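Local coordinates for aminopeptidase-like protein (PDB 5JM6), which probably acts as a zinc-dependent aminopeptidase of the M18 family and assembles into a dodecamer, as part of the Cvt pathway of selective autophagy, at residues G101-T106 with F115-A120; N125-I130 with I330-L335; L137-K142 with L156-Y161. All blocks are in the same frame, centred on the assembly; numbering follows the deposited sequence.

Interaction 1. Residues G101-T106 with F115-A120; sequences GKYFTT and FTVGQA
Phe115 and Tyr103 face each other in a beta hairpin, strands 102-107 and 111-117, near one edge of the mixed sheet of the M18 catalytic fold. Two backbone bonds join them: Phe115 N gives its hydrogen to Tyr103 O at 2.9 Å, and Tyr103 N returns one to Phe115 O in a nearly linear bond (175°). Phe115 CG sits between its own backbone N and carbonyl carbon (chi1 62°), which brings the far end of the ring back over the partner strand. There Tyr103 CB lies over one ring face, a CH-pi contact 4.0 Å from the centroid of the Phe115 ring. The two rings meet obliquely, their planes 37° apart, with Phe115 CE2 3.6 Å from Tyr103 CD2. Beyond this pair, Phe115 also packs on Ile330 and Leu332 of the neighbouring strand 330-336. Thr116 forms the non-hydrogen-bonded pair with Lys102, and the two side chains run alongside each other on the opposite face of the sheet from the rings. Thr116 CG2 touches the aliphatic Lys102 CG at 3.9 Å, while the amine of Lys102 continues to the carbonyl of Ala82. Val117 closes the ladder through its N, 2.9 Å from Gly101 O. Its methyl CG2 is directed back to the Tyr103 ring, where it meets the edge, near the ring plane, 4.1 Å from Tyr103 CE2.

Interaction 2. Residues N125-I130 with I330-L335; sequences NGIAMI and IKLVAL
Ile127 to Ile130 run parallel to Ile330 to Val333 in the interior of the mixed sheet, and five backbone hydrogen bonds stitch them in the alternating pattern of parallel strands. Ile330 uses both its N and its O toward this strand: its N reaches Gly126 O at 3.2 Å, and its O accepts from Ala128 N at 2.8 Å. Leu332 repeats this, its N giving to Ala128 O and its O accepting from Ile130 N, both at 3.0 Å. The last rung runs from Ala334 N to Ile130 O at 2.7 Å. Backbone groups facing the other way have partners too: Ile127 and Met129 bond to strand 386-394, Lys331 and Val333 to strand 111-117. Ile127 N also bonds to the hydroxyl of Ser385. Side chains pack on both faces. On one, Ile127 CG2, anti to the backbone N, turns across the strand to Ile330 CG2 and to Leu332 CB, 4.1 Å from each, and Met129 CB meets Leu332 CD2 at 4.0 Å; helix 353-368 covers this face. On the other, Ala128 and Ile130 lie under helix 495-514, and Val333 under helix 305-320. The Lys331 amine also bonds to the carbonyl of Lys322. The contact is thus a buried backbone ladder between apolar side chains, with Lys331 the one charged residue, its positive charge probably stabilised by salt bridges to Asp508 and Asp327.

Interaction 3. Residues L137-K142 with L156-Y161; sequences LTARLK and LGVAQY
Arg140 and Tyr161 make a cation-pi contact on an antiparallel strand pair, 139-141 with 158-160, whose Leu137 end lies beside the zinc site. Arg140 NH1 sits over one face of the Tyr161 ring, 3.4 Å from Tyr161 CG, and the guanidinium stands almost upright on the ring, the planes 86° apart. The bend at chi3 of Arg140 (132°) brings the group over the ring. Thr138 CG2 meets the same ring obliquely, at 3.8 Å from Tyr161 CD1, and the Tyr161 hydroxyl bonds to Asp135. The backbone is paired from Tyr161 N, bound to Thr138 O, through the two bonds between Arg140 and Ala159, to Lys142 N on Gly157 O. These strands form a beta hairpin in the antiparallel six-stranded sheet, with strand 277-286 on the other flank of 139-141. Further along, Leu141 CD1 packs on Leu156 CD2 at 3.9 Å, the two side chains crossing at about a right angle. Lys142 folds back over the partner strand: CG lies 3.3 Å from Gly157 O, and NZ donates to Val158 O at 3.0 Å from above the carbonyl plane. A methionine in place of Lys142 would probably leave Val158 O without this bond and deprive Glu222 of its salt-bridge mate. Met451 of the second subunit packs against Lys142, and Leu137 touches Glu340, a zinc ligand.

Overall arrangement
From the N terminus, interaction 1 comes first and closes a tight hairpin, with eight residues between its segments, most of them strand. The chain then passes almost at once into strand 127-133, where interaction 2 opens; its partner arrives only after 199 residues. Within that long excursion, interaction 3 closes a second hairpin, 13 residues between its segments, so it nests in interaction 2 while interaction 1 stands in series with both. Interactions 1 and 2 share the mixed sheet and touch, with Thr116 N probably hydrogen-bonded to Lys331 O at 2.8 Å. Interaction 3 belongs to the separate antiparallel sheet, its centre about 34 Å from that of interaction 2, on the opposite side of the chain's centre.

Interaction 1. Residues G101-T106 with F115-A120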
loop_
_atom_site.group_PDB
_atom_site.type_symbol
_atom_site.label_atom_id
_atom_site.label_comp_id
_atom_site.label_asym_id
_atom_site.label_seq_id
_atom_site.Cartn_x
_atom_site.Cartn_y
_atom_site.Cartn_z
ATOM N N GLY A 101 12.599 40.666 -57.012
ATOM C CA GLY A 101 13.842 40.246 -56.388
ATOM C C GLY A 101 13.670 39.033 -55.493
ATOM O O GLY A 101 12.562 38.729 -55.054
ATOM N N LYS A 102 14.768 38.330 -55.229
ATOM C CA LYS A 102 14.732 37.134 -54.389
ATOM C C LYS A 102 15.876 37.170 -53.381
ATOM O O LYS A 102 17.034 37.357 -53.754
ATOM C CB LYS A 102 14.798 35.870 -55.253
ATOM C CG LYS A 102 13.819 35.883 -56.426
ATOM C CD LYS A 102 13.855 34.607 -57.252
ATOM C CE LYS A 102 15.223 34.358 -57.860
ATOM N NZ LYS A 102 15.170 33.244 -58.847
ATOM N N TYR A 103 15.547 36.994 -52.103
ATOM C CA TYR A 103 16.512 37.242 -51.035
ATOM C C TYR A 103 16.464 36.199 -49.919
ATOM O O TYR A 103 15.540 35.388 -49.852
ATOM C CB TYR A 103 16.279 38.637 -50.445
ATOM C CG TYR A 103 16.173 39.724 -51.490
ATOM C CD1 TYR A 103 17.309 40.338 -52.000
ATOM C CD2 TYR A 103 14.936 40.127 -51.978
ATOM C CE1 TYR A 103 17.216 41.327 -52.962
ATOM C CE2 TYR A 103 14.833 41.113 -52.940
ATOM C CZ TYR A 103 15.976 41.711 -53.429
ATOM O OH TYR A 103 15.876 42.695 -54.386
ATOM N N PHE A 104 17.480 36.217 -49.061
ATOM C CA PHE A 104 17.459 35.439 -47.826
ATOM C C PHE A 104 18.353 36.063 -46.760
ATOM O O PHE A 104 19.268 36.827 -47.068
ATOM C CB PHE A 104 17.878 33.985 -48.074
ATOM C CG PHE A 104 19.346 33.802 -48.364
ATOM C CD1 PHE A 104 19.822 33.876 -49.662
ATOM C CD2 PHE A 104 20.245 33.530 -47.342
ATOM C CE1 PHE A 104 21.167 33.699 -49.935
ATOM C CE2 PHE A 104 21.591 33.354 -47.609
ATOM C CZ PHE A 104 22.050 33.433 -48.908
ATOM N N THR A 105 18.080 35.725 -45.504
ATOM C CA THR A 105 18.888 36.201 -44.387
ATOM C C THR A 105 19.085 35.078 -43.371
ATOM O O THR A 105 18.268 34.162 -43.261
ATOM C CB THR A 105 18.251 37.452 -43.732
ATOM O OG1 THR A 105 18.280 38.533 -44.671
ATOM C CG2 THR A 105 19.000 37.891 -42.475
ATOM N N THR A 106 20.195 35.163 -42.648
ATOM C CA THR A 106 20.672 34.117 -41.764
ATOM C C THR A 106 20.892 34.660 -40.355
ATOM O O THR A 106 21.254 35.824 -40.182
ATOM C CB THR A 106 21.978 33.521 -42.329
ATOM O OG1 THR A 106 21.659 32.578 -43.359
ATOM C CG2 THR A 106 22.816 32.842 -41.255
ATOM N N PHE A 115 12.746 34.796 -49.128
ATOM C CA PHE A 115 11.526 35.358 -49.691
ATOM C C PHE A 115 11.708 35.890 -51.108
ATOM O O PHE A 115 12.815 36.240 -51.519
ATOM C CB PHE A 115 10.985 36.472 -48.784
ATOM C CG PHE A 115 11.920 37.640 -48.620
ATOM C CD1 PHE A 115 12.955 37.596 -47.699
ATOM C CD2 PHE A 115 11.754 38.790 -49.376
ATOM C CE1 PHE A 115 13.813 38.670 -47.543
ATOM C CE2 PHE A 115 12.608 39.869 -49.225
ATOM C CZ PHE A 115 13.639 39.808 -48.309
ATOM N N THR A 116 10.605 35.928 -51.851
ATOM C CA THR A 116 10.570 36.559 -53.164
ATOM C C THR A 116 9.553 37.689 -53.162
ATOM O O THR A 116 8.465 37.561 -52.598
ATOM C CB THR A 116 10.203 35.567 -54.284
ATOM O OG1 THR A 116 8.807 35.253 -54.210
ATOM C CG2 THR A 116 11.020 34.295 -54.162
ATOM N N VAL A 117 9.915 38.795 -53.798
ATOM C CA VAL A 117 9.047 39.959 -53.886
ATOM C C VAL A 117 8.329 39.956 -55.230
ATOM O O VAL A 117 8.974 39.955 -56.273
ATOM C CB VAL A 117 9.848 41.264 -53.728
ATOM C CG1 VAL A 117 8.914 42.456 -53.606
ATOM C CG2 VAL A 117 10.778 41.172 -52.523
ATOM N N GLY A 118 7.001 39.939 -55.209
ATOM C CA GLY A 118 6.232 39.943 -56.441
ATOM C C GLY A 118 6.505 41.180 -57.278
ATOM O O GLY A 118 6.806 42.243 -56.739
ATOM N N GLN A 119 6.408 41.047 -58.598
ATOM C CA GLN A 119 6.677 42.166 -59.499
ATOM C C GLN A 119 5.632 43.268 -59.378
ATOM O O GLN A 119 5.886 44.417 -59.737
ATOM C CB GLN A 119 6.736 41.693 -60.950
ATOM C CG GLN A 119 7.838 40.705 -61.254
ATOM C CD GLN A 119 7.697 40.110 -62.639
ATOM O OE1 GLN A 119 7.462 40.826 -63.614
ATOM N NE2 GLN A 119 7.817 38.791 -62.730
ATOM N N ALA A 120 4.449 42.904 -58.898
ATOM C CA ALA A 120 3.360 43.855 -58.709
ATOM C C ALA A 120 3.317 44.388 -57.279
ATOM O O ALA A 120 2.359 45.054 -56.889
ATOM C CB ALA A 120 2.030 43.221 -59.080
#

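Interaction 2. Residues N125-I130 with I330-L335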
loop_
_atom_site.group_PDB
_atom_site.type_symbol
_atom_site.label_atom_id
_atom_site.label_comp_id
_atom_site.label_asym_id
_atom_site.label_seq_id
_atom_site.Cartn_x
_atom_site.Cartn_y
_atom_site.Cartn_z
ATOM N N ASN A 125 0.996 45.728 -49.362
ATOM C CA ASN A 125 0.599 44.416 -49.854
ATOM C C ASN A 125 0.973 43.332 -48.854
ATOM O O ASN A 125 1.932 43.476 -48.095
ATOM C CB ASN A 125 1.240 44.131 -51.214
ATOM C CG ASN A 125 0.665 44.994 -52.320
ATOM O OD1 ASN A 125 -0.170 45.863 -52.073
ATOM N ND2 ASN A 125 1.113 44.760 -53.550
ATOM N N GLY A 126 0.208 42.247 -48.858
ATOM C CA GLY A 126 0.350 41.215 -47.851
ATOM C C GLY A 126 1.476 40.239 -48.102
ATOM O O GLY A 126 2.071 40.205 -49.178
ATOM N N ILE A 127 1.761 39.437 -47.085
ATOM C CA ILE A 127 2.796 38.424 -47.161
ATOM C C ILE A 127 2.176 37.043 -47.011
ATOM O O ILE A 127 1.360 36.816 -46.121
ATOM C CB ILE A 127 3.862 38.632 -46.072
ATOM C CG1 ILE A 127 4.311 40.094 -46.055
ATOM C CG2 ILE A 127 5.044 37.700 -46.289
ATOM C CD1 ILE A 127 4.757 40.573 -44.707
ATOM N N ALA A 128 2.552 36.127 -47.894
ATOM C CA ALA A 128 2.181 34.731 -47.728
ATOM C C ALA A 128 3.392 34.005 -47.159
ATOM O O ALA A 128 4.393 33.817 -47.849
ATOM C CB ALA A 128 1.741 34.121 -49.051
ATOM N N MET A 129 3.303 33.607 -45.894
ATOM C CA MET A 129 4.475 33.107 -45.186
ATOM C C MET A 129 4.275 31.733 -44.552
ATOM O O MET A 129 3.192 31.401 -44.069
ATOM C CB MET A 129 4.912 34.116 -44.114
ATOM C CG MET A 129 3.787 34.668 -43.246
ATOM S SD MET A 129 4.387 35.856 -42.025
ATOM C CE MET A 129 3.420 37.309 -42.435
ATOM N N ILE A 130 5.342 30.942 -44.578
ATOM C CA ILE A 130 5.381 29.636 -43.933
ATOM C C ILE A 130 6.504 29.605 -42.905
ATOM O O ILE A 130 7.626 30.023 -43.191
ATOM C CB ILE A 130 5.601 28.498 -44.950
ATOM C CG1 ILE A 130 4.593 28.592 -46.096
ATOM C CG2 ILE A 130 5.526 27.141 -44.259
ATOM C CD1 ILE A 130 4.895 27.654 -47.245
ATOM N N ILE A 330 4.382 39.170 -51.171
ATOM C CA ILE A 330 5.702 38.633 -50.893
ATOM C C ILE A 330 5.520 37.187 -50.456
ATOM O O ILE A 330 4.653 36.887 -49.637
ATOM C CB ILE A 330 6.441 39.440 -49.800
ATOM C CG1 ILE A 330 6.863 40.810 -50.336
ATOM C CG2 ILE A 330 7.654 38.676 -49.287
ATOM C CD1 ILE A 330 7.499 41.706 -49.291
ATOM N N LYS A 331 6.314 36.289 -51.028
ATOM C CA LYS A 331 6.260 34.880 -50.664
ATOM C C LYS A 331 7.478 34.532 -49.827
ATOM O O LYS A 331 8.607 34.679 -50.281
ATOM C CB LYS A 331 6.188 34.002 -51.909
ATOM C CG LYS A 331 4.926 34.211 -52.717
ATOM C CD LYS A 331 5.029 33.552 -54.074
ATOM C CE LYS A 331 3.863 33.953 -54.955
ATOM N NZ LYS A 331 3.796 33.119 -56.182
ATOM N N LEU A 332 7.240 34.060 -48.607
ATOM C CA LEU A 332 8.294 33.958 -47.607
ATOM C C LEU A 332 8.273 32.621 -46.872
ATOM O O LEU A 332 7.208 32.089 -46.558
ATOM C CB LEU A 332 8.161 35.115 -46.606
ATOM C CG LEU A 332 9.187 35.345 -45.491
ATOM C CD1 LEU A 332 9.233 36.825 -45.131
ATOM C CD2 LEU A 332 8.880 34.510 -44.251
ATOM N N VAL A 333 9.458 32.087 -46.597
ATOM C CA VAL A 333 9.598 30.907 -45.754
ATOM C C VAL A 333 10.589 31.205 -44.633
ATOM O O VAL A 333 11.684 31.713 -44.880
ATOM C CB VAL A 333 10.070 29.674 -46.549
ATOM C CG1 VAL A 333 10.190 28.465 -45.632
ATOM C CG2 VAL A 333 9.116 29.380 -47.697
ATOM N N ALA A 334 10.192 30.900 -43.402
ATOM C CA ALA A 334 11.038 31.128 -42.239
ATOM C C ALA A 334 11.324 29.815 -41.523
ATOM O O ALA A 334 10.412 29.170 -41.006
ATOM C CB ALA A 334 10.382 32.120 -41.290
ATOM N N LEU A 335 12.592 29.418 -41.501
ATOM C CA LEU A 335 12.996 28.203 -40.808
ATOM C C LEU A 335 13.778 28.562 -39.551
ATOM O O LEU A 335 14.826 29.205 -39.622
ATOM C CB LEU A 335 13.829 27.305 -41.726
ATOM C CG LEU A 335 13.155 26.907 -43.043
ATOM C CD1 LEU A 335 14.020 25.937 -43.832
ATOM C CD2 LEU A 335 11.777 26.319 -42.785
#

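Interaction 3. Residues L137-K142 with L156-Y161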
loop_
_atom_site.group_PDB
_atom_site.type_symbol
_atom_site.label_atom_id
_atom_site.label_comp_id
_atom_site.label_asym_id
_atom_site.label_seq_id
_atom_site.Cartn_x
_atom_site.Cartn_y
_atom_site.Cartn_z
ATOM N N LEU A 137 15.537 16.572 -32.112
ATOM C CA LEU A 137 16.028 16.041 -30.853
ATOM C C LEU A 137 17.381 15.440 -31.149
ATOM O O LEU A 137 17.531 14.690 -32.097
ATOM C CB LEU A 137 15.086 14.971 -30.314
ATOM C CG LEU A 137 13.899 15.465 -29.495
ATOM C CD1 LEU A 137 12.959 16.262 -30.377
ATOM C CD2 LEU A 137 13.171 14.283 -28.894
ATOM N N THR A 138 18.365 15.763 -30.324
ATOM C CA THR A 138 19.734 15.309 -30.540
ATOM C C THR A 138 20.531 15.389 -29.239
ATOM O O THR A 138 20.073 15.978 -28.263
ATOM C CB THR A 138 20.427 16.132 -31.648
ATOM O OG1 THR A 138 21.622 15.466 -32.074
ATOM C CG2 THR A 138 20.758 17.535 -31.160
ATOM N N ALA A 139 21.702 14.759 -29.212
ATOM C CA ALA A 139 22.529 14.743 -28.008
ATOM C C ALA A 139 23.822 15.526 -28.208
ATOM O O ALA A 139 24.711 15.094 -28.938
ATOM C CB ALA A 139 22.838 13.311 -27.600
ATOM N N ARG A 140 23.931 16.667 -27.536
ATOM C CA ARG A 140 25.078 17.546 -27.730
ATOM C C ARG A 140 26.245 17.186 -26.822
ATOM O O ARG A 140 26.059 16.823 -25.661
ATOM C CB ARG A 140 24.672 19.003 -27.507
ATOM C CG ARG A 140 23.611 19.468 -28.484
ATOM C CD ARG A 140 23.458 20.975 -28.509
ATOM N NE ARG A 140 23.461 21.456 -29.887
ATOM C CZ ARG A 140 22.368 21.729 -30.593
ATOM N NH1 ARG A 140 21.166 21.584 -30.050
ATOM N NH2 ARG A 140 22.479 22.152 -31.844
ATOM N N LEU A 141 27.450 17.284 -27.375
ATOM C CA LEU A 141 28.666 17.088 -26.603
ATOM C C LEU A 141 28.763 18.124 -25.492
ATOM O O LEU A 141 28.493 19.307 -25.703
ATOM C CB LEU A 141 29.902 17.167 -27.503
ATOM C CG LEU A 141 30.435 15.875 -28.130
ATOM C CD1 LEU A 141 29.398 15.213 -29.027
ATOM C CD2 LEU A 141 31.715 16.157 -28.902
ATOM N N LYS A 142 29.143 17.665 -24.305
ATOM C CA LYS A 142 29.350 18.540 -23.160
ATOM C C LYS A 142 30.494 19.512 -23.438
ATOM O O LYS A 142 31.333 19.240 -24.297
ATOM C CB LYS A 142 29.649 17.705 -21.915
ATOM C CG LYS A 142 28.525 16.764 -21.505
ATOM C CD LYS A 142 28.199 16.953 -20.042
ATOM C CE LYS A 142 27.139 15.992 -19.523
ATOM N NZ LYS A 142 27.589 14.574 -19.499
ATOM N N LEU A 156 32.225 9.199 -23.791
ATOM C CA LEU A 156 32.030 10.571 -24.249
ATOM C C LEU A 156 30.940 11.285 -23.455
ATOM O O LEU A 156 29.813 10.798 -23.371
ATOM C CB LEU A 156 31.670 10.581 -25.735
ATOM C CG LEU A 156 31.457 11.953 -26.366
ATOM C CD1 LEU A 156 32.783 12.670 -26.495
ATOM C CD2 LEU A 156 30.774 11.826 -27.716
ATOM N N GLY A 157 31.280 12.419 -22.850
ATOM C CA GLY A 157 30.285 13.218 -22.155
ATOM C C GLY A 157 29.313 13.913 -23.091
ATOM O O GLY A 157 29.715 14.748 -23.901
ATOM N N VAL A 158 28.026 13.616 -22.946
ATOM C CA VAL A 158 27.004 14.266 -23.760
ATOM C C VAL A 158 25.825 14.684 -22.898
ATOM O O VAL A 158 25.668 14.219 -21.768
ATOM C CB VAL A 158 26.489 13.360 -24.907
ATOM C CG1 VAL A 158 27.636 12.895 -25.798
ATOM C CG2 VAL A 158 25.708 12.176 -24.352
ATOM N N ALA A 159 25.000 15.568 -23.441
ATOM C CA ALA A 159 23.818 16.055 -22.749
ATOM C C ALA A 159 22.635 16.020 -23.700
ATOM O O ALA A 159 22.735 16.518 -24.823
ATOM C CB ALA A 159 24.048 17.465 -22.228
ATOM N N GLN A 160 21.520 15.429 -23.274
ATOM C CA GLN A 160 20.357 15.405 -24.148
ATOM C C GLN A 160 19.888 16.843 -24.342
ATOM O O GLN A 160 19.610 17.568 -23.384
ATOM C CB GLN A 160 19.239 14.497 -23.595
ATOM C CG GLN A 160 18.397 15.035 -22.434
ATOM C CD GLN A 160 19.085 14.919 -21.087
ATOM O OE1 GLN A 160 20.173 14.356 -20.976
ATOM N NE2 GLN A 160 18.444 15.449 -20.050
ATOM N N TYR A 161 19.843 17.262 -25.601
ATOM C CA TYR A 161 19.440 18.617 -25.936
ATOM C C TYR A 161 17.952 18.793 -25.716
ATOM O O TYR A 161 17.513 19.670 -24.975
ATOM C CB TYR A 161 19.811 18.936 -27.392
ATOM C CG TYR A 161 18.878 19.898 -28.106
ATOM C CD1 TYR A 161 18.119 19.482 -29.196
ATOM C CD2 TYR A 161 18.767 21.218 -27.700
ATOM C CE1 TYR A 161 17.270 20.360 -29.855
ATOM C CE2 TYR A 161 17.927 22.097 -28.351
ATOM C CZ TYR A 161 17.178 21.666 -29.424
ATOM O OH TYR A 161 16.339 22.551 -30.064
#